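Local coordinates for protein L-talarate/galactarate dehydratase (Salmonella typhimurium, PDB 2PP1) that dehydrates L-talarate and galactarate to 5-keto-4-deoxy-D-glucarate with the help of magnesium, and also epimerises L-talarate to galactarate, at residues A61-E66 with G77-K82; P273-E278 with F297-A302; D301-G306 with H328-V333. One frame throughout, in Å; residues are numbered along the deposited sequence.

Interaction 1: residues A61-E66 with G77-K82; sequences AIIIAE and GFSYSK. With LLH ((2R,3S,4R)-2,3,4-trihydroxy-5-(hydroxyamino)-5-oxopentanoic acid), chain H.
A61-E66 and G77-K82 pair as the two antiparallel arms of a β-hairpin in the N-terminal capping domain of this mandelate racemase/muconate lactonizing enzyme family member. G77-K82 lies on an edge strand, within the chain, of a four-stranded antiparallel sheet; the neighbouring strand bonds on its other side to strand 28-40. Three hydrogen-bonded pairs, A61 with S81, I63 with S79 and A65 with G77, give six backbone bonds. The straightest runs from A65 N to G77 O (3.0 Å, 172° at the hydrogen). Between them sit the non-hydrogen-bonded pairs I62-Y80 and I64-F78.

On the face carrying I62, I64, F78 and Y80, the two aromatic residues are met at CB. I62 CD1 reaches Y80 CB at 3.9 Å, while the CB of F78 receives I64 CG1 and I62 CG2, both at 4.3 Å. Both aromatic rings leave the strand with CG set between the backbone N and the carbonyl carbon (chi1 71° and 72°), and their ends lead away from the partner strand. The Y80 hydroxyl therefore finds its hydrogen-bond partner beyond the hairpin, at D301. On the other face, A61 CB meets S81 CB at 4.0 Å and I63 CB lies 3.7 Å from S79 OG; that hydroxyl bonds to the carbonyl of Q130 in helix 127-146, which covers this face.

K82 follows directly on S81, the last bridged residue, and its extended side chain reaches the bound hydroxamate. Its NZ donates to ligand O2 at 2.8 Å and weakly to O4 at 3.3 Å, and it also makes cation-π contacts with F329 and F350. One amine thus bonds to two ligand hydroxyls, which helps fix the hydroxyl-bearing chain of the ligand in place.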
loop_
_atom_site.group_PDB
_atom_site.type_symbol
_atom_site.label_atom_id
_atom_site.label_comp_id
_atom_site.label_asym_id
_atom_site.label_seq_id
_atom_site.Cartn_x
_atom_site.Cartn_y
_atom_site.Cartn_z
ATOM N N ALA A 61 19.518 21.693 -5.870
ATOM C CA ALA A 61 18.257 22.252 -6.338
ATOM C C ALA A 61 17.150 21.634 -5.500
ATOM O O ALA A 61 17.165 20.424 -5.237
ATOM C CB ALA A 61 18.034 21.916 -7.806
ATOM N N ILE A 62 16.195 22.463 -5.081
ATOM C CA ILE A 62 15.064 22.002 -4.290
ATOM C C ILE A 62 13.785 22.491 -4.977
ATOM O O ILE A 62 13.601 23.700 -5.157
ATOM C CB ILE A 62 15.111 22.583 -2.860
ATOM C CG1 ILE A 62 16.437 22.202 -2.177
ATOM C CG2 ILE A 62 13.904 22.082 -2.054
ATOM C CD1 ILE A 62 16.559 20.729 -1.840
ATOM N N ILE A 63 12.921 21.564 -5.388
ATOM C CA ILE A 63 11.669 21.926 -6.042
ATOM C C ILE A 63 10.555 21.683 -5.030
ATOM O O ILE A 63 10.329 20.547 -4.582
ATOM C CB ILE A 63 11.405 21.084 -7.304
ATOM C CG1 ILE A 63 12.532 21.279 -8.325
ATOM C CG2 ILE A 63 10.084 21.509 -7.933
ATOM C CD1 ILE A 63 13.789 20.508 -8.021
ATOM N N ILE A 64 9.858 22.756 -4.673
ATOM C CA ILE A 64 8.816 22.675 -3.666
ATOM C C ILE A 64 7.416 22.869 -4.200
ATOM O O ILE A 64 7.192 23.683 -5.091
ATOM C CB ILE A 64 9.045 23.749 -2.576
ATOM C CG1 ILE A 64 10.484 23.662 -2.064
ATOM C CG2 ILE A 64 8.038 23.573 -1.440
ATOM C CD1 ILE A 64 10.920 24.879 -1.265
ATOM N N ALA A 65 6.470 22.122 -3.637
ATOM C CA ALA A 65 5.077 22.246 -4.012
ATOM C C ALA A 65 4.271 22.496 -2.741
ATOM O O ALA A 65 4.511 21.854 -1.714
ATOM C CB ALA A 65 4.587 20.971 -4.696
ATOM N N GLU A 66 3.340 23.443 -2.805
ATOM C CA GLU A 66 2.464 23.749 -1.673
ATOM C C GLU A 66 1.055 23.676 -2.241
ATOM O O GLU A 66 0.768 24.287 -3.272
ATOM C CB GLU A 66 2.760 25.139 -1.122
ATOM C CG GLU A 66 4.186 25.286 -0.622
ATOM C CD GLU A 66 4.564 26.728 -0.347
ATOM O OE1 GLU A 66 4.027 27.308 0.620
ATOM O OE2 GLU A 66 5.397 27.281 -1.097
ATOM N N GLY A 77 5.540 19.518 0.002
ATOM C CA GLY A 77 6.396 18.405 -0.383
ATOM C C GLY A 77 7.497 18.920 -1.291
ATOM O O GLY A 77 7.432 20.067 -1.748
ATOM N N PHE A 78 8.512 18.100 -1.551
ATOM C CA PHE A 78 9.597 18.531 -2.421
ATOM C C PHE A 78 10.394 17.387 -3.053
ATOM O O PHE A 78 10.294 16.226 -2.639
ATOM C CB PHE A 78 10.555 19.416 -1.622
ATOM C CG PHE A 78 11.381 18.661 -0.605
ATOM C CD1 PHE A 78 12.597 18.077 -0.966
ATOM C CD2 PHE A 78 10.928 18.501 0.703
ATOM C CE1 PHE A 78 13.347 17.342 -0.037
ATOM C CE2 PHE A 78 11.668 17.770 1.640
ATOM C CZ PHE A 78 12.881 17.189 1.266
ATOM N N SER A 79 11.154 17.737 -4.082
ATOM C CA SER A 79 12.065 16.807 -4.738
ATOM C C SER A 79 13.326 17.663 -4.866
ATOM O O SER A 79 13.347 18.818 -4.410
ATOM C CB SER A 79 11.555 16.321 -6.105
ATOM O OG SER A 79 11.506 17.357 -7.064
ATOM N N TYR A 80 14.375 17.129 -5.474
ATOM C CA TYR A 80 15.611 17.875 -5.555
ATOM C C TYR A 80 16.458 17.345 -6.681
ATOM O O TYR A 80 16.116 16.359 -7.331
ATOM C CB TYR A 80 16.402 17.691 -4.257
ATOM C CG TYR A 80 16.994 16.288 -4.151
ATOM C CD1 TYR A 80 18.274 16.003 -4.643
ATOM C CD2 TYR A 80 16.233 15.224 -3.651
ATOM C CE1 TYR A 80 18.777 14.694 -4.646
ATOM C CE2 TYR A 80 16.726 13.912 -3.647
ATOM C CZ TYR A 80 17.997 13.652 -4.148
ATOM O OH TYR A 80 18.484 12.360 -4.170
ATOM N N SER A 81 17.587 18.008 -6.886
ATOM C CA SER A 81 18.536 17.573 -7.889
ATOM C C SER A 81 19.931 17.983 -7.460
ATOM O O SER A 81 20.150 19.127 -7.053
ATOM C CB SER A 81 18.222 18.183 -9.258
ATOM O OG SER A 81 19.174 17.730 -10.211
ATOM N N LYS A 82 20.861 17.033 -7.507
ATOM C CA LYS A 82 22.248 17.314 -7.178
ATOM C C LYS A 82 22.891 17.362 -8.553
ATOM O O LYS A 82 23.048 16.327 -9.214
ATOM C CB LYS A 82 22.846 16.201 -6.307
ATOM C CG LYS A 82 22.236 16.141 -4.906
ATOM C CD LYS A 82 22.952 15.135 -3.997
ATOM C CE LYS A 82 22.271 15.045 -2.622
ATOM N NZ LYS A 82 22.938 14.105 -1.672
HETATM O O5A LLH H . 28.138 14.402 -3.948
HETATM C C5 LLH H . 27.127 13.802 -4.387
HETATM O O5B LLH H . 26.931 13.505 -5.598
HETATM C C4 LLH H . 26.039 13.388 -3.388
HETATM O O4 LLH H . 26.232 14.033 -2.131
HETATM C C3 LLH H . 26.048 11.864 -3.236
HETATM O O3 LLH H . 27.358 11.416 -2.837
HETATM C C2 LLH H . 25.020 11.359 -2.192
HETATM O O2 LLH H . 23.737 11.632 -2.765
HETATM C C1 LLH H . 25.122 9.859 -1.841
HETATM O O1 LLH H . 25.381 9.012 -2.683
HETATM N N LLH H . 24.931 9.545 -0.541
HETATM O ON LLH H . 24.585 8.269 -0.117
#

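Interaction 2: residues P273-E278 with F297-A302; sequences PIATGE and FVQPDA. With MG (magnesium ion), chain G; LLH ((2R,3S,4R)-2,3,4-trihydroxy-5-(hydroxyamino)-5-oxopentanoic acid), chain H.
P273 and F297 lie side by side and point the same way, the proline CB meeting the phenyl edge in its plane at CE1 (3.6 Å). F297 takes CG anti to its carbonyl carbon (chi1 -79°), which carries the ring alongside P273. The parallel pairing of A275 with F297 sets their CB atoms 3.5 Å apart. The adjoining backbones are joined by F297 N to I274 O (3.0 Å), Q299 N to T276 O and a weak bond from T276 N to F297 O.

Q299 reaches back across the neighbouring strand: beyond CG its chain is extended, and OE1 comes to 3.3 Å from A275 CB. The same oxygen accepts from a water at 2.8 Å, and that water in turn accepts from E278 N, while NE2 bonds to E252. G277 has a positive phi of 123°, where a side chain would be jammed against the preceding carbonyl O, which calls for glycine. The E278 side chain is extended beyond CG, and OE1 binds magnesium at 2.2 Å beside the ligand's O1 and ON, a water, D226 and E252.

Successive parallel strands joined through helix 283-291 make this a β-α-β unit of the TIM-like barrel, with the magnesium ligand just past a strand's C-terminal end, as in the enolase superfamily.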
loop_
_atom_site.group_PDB
_atom_site.type_symbol
_atom_site.label_atom_id
_atom_site.label_comp_id
_atom_site.label_asym_id
_atom_site.label_seq_id
_atom_site.Cartn_x
_atom_site.Cartn_y
_atom_site.Cartn_z
ATOM N N PRO A 273 26.930 -7.277 3.395
ATOM C CA PRO A 273 25.771 -6.895 2.589
ATOM C C PRO A 273 26.126 -5.896 1.495
ATOM O O PRO A 273 27.074 -5.104 1.624
ATOM C CB PRO A 273 24.818 -6.305 3.622
ATOM C CG PRO A 273 25.150 -7.087 4.856
ATOM C CD PRO A 273 26.652 -7.094 4.832
ATOM N N ILE A 274 25.371 -5.961 0.406
ATOM C CA ILE A 274 25.551 -5.045 -0.705
ATOM C C ILE A 274 24.311 -4.160 -0.744
ATOM O O ILE A 274 23.190 -4.641 -0.557
ATOM C CB ILE A 274 25.680 -5.799 -2.042
ATOM C CG1 ILE A 274 26.946 -6.658 -2.028
ATOM C CG2 ILE A 274 25.732 -4.801 -3.204
ATOM C CD1 ILE A 274 28.229 -5.854 -1.840
ATOM N N ALA A 275 24.510 -2.870 -0.980
ATOM C CA ALA A 275 23.391 -1.939 -1.028
ATOM C C ALA A 275 23.439 -1.093 -2.304
ATOM O O ALA A 275 24.523 -0.735 -2.774
ATOM C CB ALA A 275 23.419 -1.034 0.216
ATOM N N THR A 276 22.271 -0.780 -2.866
ATOM C CA THR A 276 22.224 0.042 -4.079
ATOM C C THR A 276 20.806 0.504 -4.409
ATOM O O THR A 276 19.839 0.048 -3.789
ATOM C CB THR A 276 22.765 -0.729 -5.306
ATOM O OG1 THR A 276 23.000 0.189 -6.375
ATOM C CG2 THR A 276 21.749 -1.751 -5.789
ATOM N N GLY A 277 20.688 1.417 -5.372
ATOM C CA GLY A 277 19.373 1.884 -5.784
ATOM C C GLY A 277 19.064 3.377 -5.721
ATOM O O GLY A 277 18.095 3.852 -6.330
ATOM N N GLU A 278 19.875 4.132 -4.996
ATOM C CA GLU A 278 19.615 5.567 -4.867
ATOM C C GLU A 278 19.459 6.310 -6.200
ATOM O O GLU A 278 18.708 7.281 -6.285
ATOM C CB GLU A 278 20.737 6.237 -4.097
ATOM C CG GLU A 278 21.943 6.480 -4.962
ATOM C CD GLU A 278 22.924 7.369 -4.287
ATOM O OE1 GLU A 278 23.442 6.954 -3.234
ATOM O OE2 GLU A 278 23.168 8.479 -4.791
ATOM N N PHE A 297 20.401 -4.707 0.644
ATOM C CA PHE A 297 19.726 -3.499 1.100
ATOM C C PHE A 297 19.220 -2.776 -0.140
ATOM O O PHE A 297 19.970 -2.571 -1.105
ATOM C CB PHE A 297 20.679 -2.557 1.850
ATOM C CG PHE A 297 20.961 -2.956 3.274
ATOM C CD1 PHE A 297 21.926 -3.913 3.572
ATOM C CD2 PHE A 297 20.274 -2.348 4.327
ATOM C CE1 PHE A 297 22.204 -4.255 4.895
ATOM C CE2 PHE A 297 20.543 -2.682 5.648
ATOM C CZ PHE A 297 21.505 -3.635 5.936
ATOM N N VAL A 298 17.942 -2.416 -0.122
ATOM C CA VAL A 298 17.344 -1.681 -1.225
ATOM C C VAL A 298 17.317 -0.236 -0.743
ATOM O O VAL A 298 16.850 0.042 0.370
ATOM C CB VAL A 298 15.916 -2.180 -1.516
ATOM C CG1 VAL A 298 15.256 -1.319 -2.609
ATOM C CG2 VAL A 298 15.979 -3.646 -1.941
ATOM N N GLN A 299 17.828 0.673 -1.572
ATOM C CA GLN A 299 17.903 2.080 -1.213
ATOM C C GLN A 299 17.126 3.006 -2.146
ATOM O O GLN A 299 17.709 3.689 -2.994
ATOM C CB GLN A 299 19.375 2.499 -1.158
ATOM C CG GLN A 299 20.202 1.630 -0.223
ATOM C CD GLN A 299 21.670 2.001 -0.184
ATOM O OE1 GLN A 299 22.407 1.802 -1.161
ATOM N NE2 GLN A 299 22.112 2.536 0.953
ATOM N N PRO A 300 15.793 3.057 -1.992
ATOM C CA PRO A 300 14.988 3.926 -2.852
ATOM C C PRO A 300 15.116 5.369 -2.364
ATOM O O PRO A 300 15.597 5.618 -1.262
ATOM C CB PRO A 300 13.564 3.393 -2.676
ATOM C CG PRO A 300 13.725 2.106 -1.850
ATOM C CD PRO A 300 14.937 2.349 -1.029
ATOM N N ASP A 301 14.691 6.307 -3.205
ATOM C CA ASP A 301 14.744 7.734 -2.906
ATOM C C ASP A 301 13.379 8.247 -3.380
ATOM O O ASP A 301 13.123 8.325 -4.582
ATOM C CB ASP A 301 15.895 8.360 -3.704
ATOM C CG ASP A 301 15.997 9.873 -3.521
ATOM O OD1 ASP A 301 14.972 10.567 -3.689
ATOM O OD2 ASP A 301 17.107 10.365 -3.224
ATOM N N ALA A 302 12.498 8.573 -2.439
ATOM C CA ALA A 302 11.155 9.023 -2.797
ATOM C C ALA A 302 11.156 10.129 -3.860
ATOM O O ALA A 302 10.448 10.036 -4.870
ATOM C CB ALA A 302 10.397 9.472 -1.545
HETATM MG MG MG G . 25.074 6.662 -1.768
HETATM O O5A LLH H . 28.138 14.402 -3.948
HETATM C C5 LLH H . 27.127 13.802 -4.387
HETATM O O5B LLH H . 26.931 13.505 -5.598
HETATM C C4 LLH H . 26.039 13.388 -3.388
HETATM O O4 LLH H . 26.232 14.033 -2.131
HETATM C C3 LLH H . 26.048 11.864 -3.236
HETATM O O3 LLH H . 27.358 11.416 -2.837
HETATM C C2 LLH H . 25.020 11.359 -2.192
HETATM O O2 LLH H . 23.737 11.632 -2.765
HETATM C C1 LLH H . 25.122 9.859 -1.841
HETATM O O1 LLH H . 25.381 9.012 -2.683
HETATM N N LLH H . 24.931 9.545 -0.541
HETATM O ON LLH H . 24.585 8.269 -0.117
HETATM O O HOH W 1 22.362 3.570 -3.332
HETATM O O HOH W 2 25.671 5.647 -3.445
#

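Interaction 3: residues D301-G306 with H328-V333; sequences DAPRVG and HFAMEV. With LLH ((2R,3S,4R)-2,3,4-trihydroxy-5-(hydroxyamino)-5-oxopentanoic acid), chain H.
With CG anti to the backbone N in both residues (chi1 162° in H328, 177° in D301), the imidazole and carboxylate meet in a His-Asp pair at the C-terminal side of the TIM-like barrel. H328 ND1 donates to the anti lone pair of D301 OD2 at 2.8 Å, and the oxygen lies practically in the ring plane although the carboxylate is turned 38° against it. That oxygen also bonds to the Y80 hydroxyl, so two partners hold it. The bond fixes the ring's rotation and fits the assigned role of D301 in raising the basicity of H328, the proton donor/acceptor.

The imidazole is flanked further: F329 CB lies over one face, displaced toward the rim, and R304 NH1 approaches CE1 at 3.6 Å with the guanidinium nearly parallel to the ring plane. R304 NH1 bonds to the carbonyl of E278. Away from the site, P303 CG meets A330 CB at 4.2 Å and A302 CB meets V333 CG1 at 4.4 Å, joining the short helix 302-305 to the start of helix 331-340. On the far side of CE1 from ND1, the other ring nitrogen of H328, NE2, shares a hydrogen bond with hydroxyl O2 of the ligand, 2.7 Å away.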
loop_
_atom_site.group_PDB
_atom_site.type_symbol
_atom_site.label_atom_id
_atom_site.label_comp_id
_atom_site.label_asym_id
_atom_site.label_seq_id
_atom_site.Cartn_x
_atom_site.Cartn_y
_atom_site.Cartn_z
ATOM N N ASP A 301 14.691 6.307 -3.205
ATOM C CA ASP A 301 14.744 7.734 -2.906
ATOM C C ASP A 301 13.379 8.247 -3.380
ATOM O O ASP A 301 13.123 8.325 -4.582
ATOM C CB ASP A 301 15.895 8.360 -3.704
ATOM C CG ASP A 301 15.997 9.873 -3.521
ATOM O OD1 ASP A 301 14.972 10.567 -3.689
ATOM O OD2 ASP A 301 17.107 10.365 -3.224
ATOM N N ALA A 302 12.498 8.573 -2.439
ATOM C CA ALA A 302 11.155 9.023 -2.797
ATOM C C ALA A 302 11.156 10.129 -3.860
ATOM O O ALA A 302 10.448 10.036 -4.870
ATOM C CB ALA A 302 10.397 9.472 -1.545
ATOM N N PRO A 303 11.931 11.197 -3.642
ATOM C CA PRO A 303 11.953 12.268 -4.648
ATOM C C PRO A 303 12.367 11.746 -6.019
ATOM O O PRO A 303 11.733 12.057 -7.026
ATOM C CB PRO A 303 12.962 13.254 -4.076
ATOM C CG PRO A 303 12.709 13.119 -2.572
ATOM C CD PRO A 303 12.631 11.609 -2.412
ATOM N N ARG A 304 13.416 10.926 -6.046
ATOM C CA ARG A 304 13.927 10.373 -7.296
ATOM C C ARG A 304 13.011 9.421 -8.040
ATOM O O ARG A 304 12.980 9.445 -9.272
ATOM C CB ARG A 304 15.268 9.662 -7.060
ATOM C CG ARG A 304 16.441 10.592 -6.758
ATOM C CD ARG A 304 17.553 10.379 -7.749
ATOM N NE ARG A 304 18.674 11.300 -7.578
ATOM C CZ ARG A 304 19.739 11.059 -6.824
ATOM N NH1 ARG A 304 19.835 9.920 -6.151
ATOM N NH2 ARG A 304 20.728 11.943 -6.773
ATOM N N VAL A 305 12.256 8.593 -7.312
ATOM C CA VAL A 305 11.386 7.608 -7.957
ATOM C C VAL A 305 9.975 8.081 -8.296
ATOM O O VAL A 305 9.167 7.317 -8.836
ATOM C CB VAL A 305 11.273 6.302 -7.104
ATOM C CG1 VAL A 305 12.646 5.713 -6.878
ATOM C CG2 VAL A 305 10.599 6.596 -5.763
ATOM N N GLY A 306 9.663 9.330 -7.981
ATOM C CA GLY A 306 8.335 9.831 -8.297
ATOM C C GLY A 306 7.455 10.117 -7.094
ATOM O O GLY A 306 6.256 10.362 -7.254
ATOM N N HIS A 328 17.723 6.661 0.633
ATOM C CA HIS A 328 18.813 7.602 0.382
ATOM C C HIS A 328 18.441 9.068 0.541
ATOM O O HIS A 328 17.429 9.517 0.005
ATOM C CB HIS A 328 19.359 7.365 -1.033
ATOM C CG HIS A 328 20.168 8.502 -1.581
ATOM N ND1 HIS A 328 19.613 9.511 -2.335
ATOM C CD2 HIS A 328 21.491 8.777 -1.502
ATOM C CE1 HIS A 328 20.560 10.358 -2.700
ATOM N NE2 HIS A 328 21.708 9.934 -2.208
ATOM N N PHE A 329 19.259 9.801 1.292
ATOM C CA PHE A 329 19.066 11.242 1.474
ATOM C C PHE A 329 17.681 11.575 2.040
ATOM O O PHE A 329 17.056 10.742 2.716
ATOM C CB PHE A 329 19.280 11.916 0.110
ATOM C CG PHE A 329 19.541 13.407 0.172
ATOM C CD1 PHE A 329 20.542 13.925 0.984
ATOM C CD2 PHE A 329 18.813 14.282 -0.630
ATOM C CE1 PHE A 329 20.819 15.305 0.992
ATOM C CE2 PHE A 329 19.076 15.653 -0.632
ATOM C CZ PHE A 329 20.081 16.168 0.180
ATOM N N ALA A 330 17.222 12.797 1.773
ATOM C CA ALA A 330 15.912 13.297 2.215
ATOM C C ALA A 330 15.346 12.632 3.470
ATOM O O ALA A 330 14.223 12.104 3.457
ATOM C CB ALA A 330 14.900 13.172 1.068
ATOM N N MET A 331 16.106 12.672 4.558
ATOM C CA MET A 331 15.639 12.053 5.793
ATOM C C MET A 331 14.319 12.668 6.270
ATOM O O MET A 331 13.510 11.992 6.919
ATOM C CB MET A 331 16.700 12.189 6.887
ATOM C CG MET A 331 17.047 13.624 7.243
ATOM S SD MET A 331 18.450 13.705 8.361
ATOM C CE MET A 331 18.288 15.449 8.966
ATOM N N GLU A 332 14.098 13.938 5.941
ATOM C CA GLU A 332 12.870 14.621 6.350
ATOM C C GLU A 332 11.633 13.873 5.846
ATOM O O GLU A 332 10.555 13.973 6.427
ATOM C CB GLU A 332 12.846 16.062 5.821
ATOM C CG GLU A 332 13.938 16.992 6.381
ATOM C CD GLU A 332 15.335 16.668 5.869
ATOM O OE1 GLU A 332 15.458 15.943 4.851
ATOM O OE2 GLU A 332 16.313 17.154 6.481
ATOM N N VAL A 333 11.790 13.128 4.757
ATOM C CA VAL A 333 10.680 12.363 4.207
ATOM C C VAL A 333 10.848 10.882 4.538
ATOM O O VAL A 333 9.904 10.224 5.000
ATOM C CB VAL A 333 10.599 12.494 2.671
ATOM C CG1 VAL A 333 9.434 11.673 2.150
ATOM C CG2 VAL A 333 10.450 13.951 2.271
HETATM O O5A LLH H . 28.138 14.402 -3.948
HETATM C C5 LLH H . 27.127 13.802 -4.387
HETATM O O5B LLH H . 26.931 13.505 -5.598
HETATM C C4 LLH H . 26.039 13.388 -3.388
HETATM O O4 LLH H . 26.232 14.033 -2.131
HETATM C C3 LLH H . 26.048 11.864 -3.236
HETATM O O3 LLH H . 27.358 11.416 -2.837
HETATM C C2 LLH H . 25.020 11.359 -2.192
HETATM O O2 LLH H . 23.737 11.632 -2.765
HETATM C C1 LLH H . 25.122 9.859 -1.841
HETATM O O1 LLH H . 25.381 9.012 -2.683
HETATM N N LLH H . 24.931 9.545 -0.541
HETATM O ON LLH H . 24.585 8.269 -0.117
#

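Overall arrangement
Interaction 1 belongs to the capping domain, interactions 2 and 3 to the barrel, and the bound hydroxamate touches all three. Domain meets domain at Y80, whose OH lies 2.6 Å from D301 OD2, a probable hydrogen bond, and 3.2 Å from H328 CE1. Interactions 2 and 3 share D301 and A302; E278 O to R304 NH1 (2.9 Å) and P300 O to H328 N (3.0 Å) tie them further. Their centres are 11 Å apart, whereas interactions 1 and 2 stand 21 Å apart. Around the ligand the work is divided: K82 and H328 both reach O2, and E278 holds the magnesium that the hydroxamate end chelates.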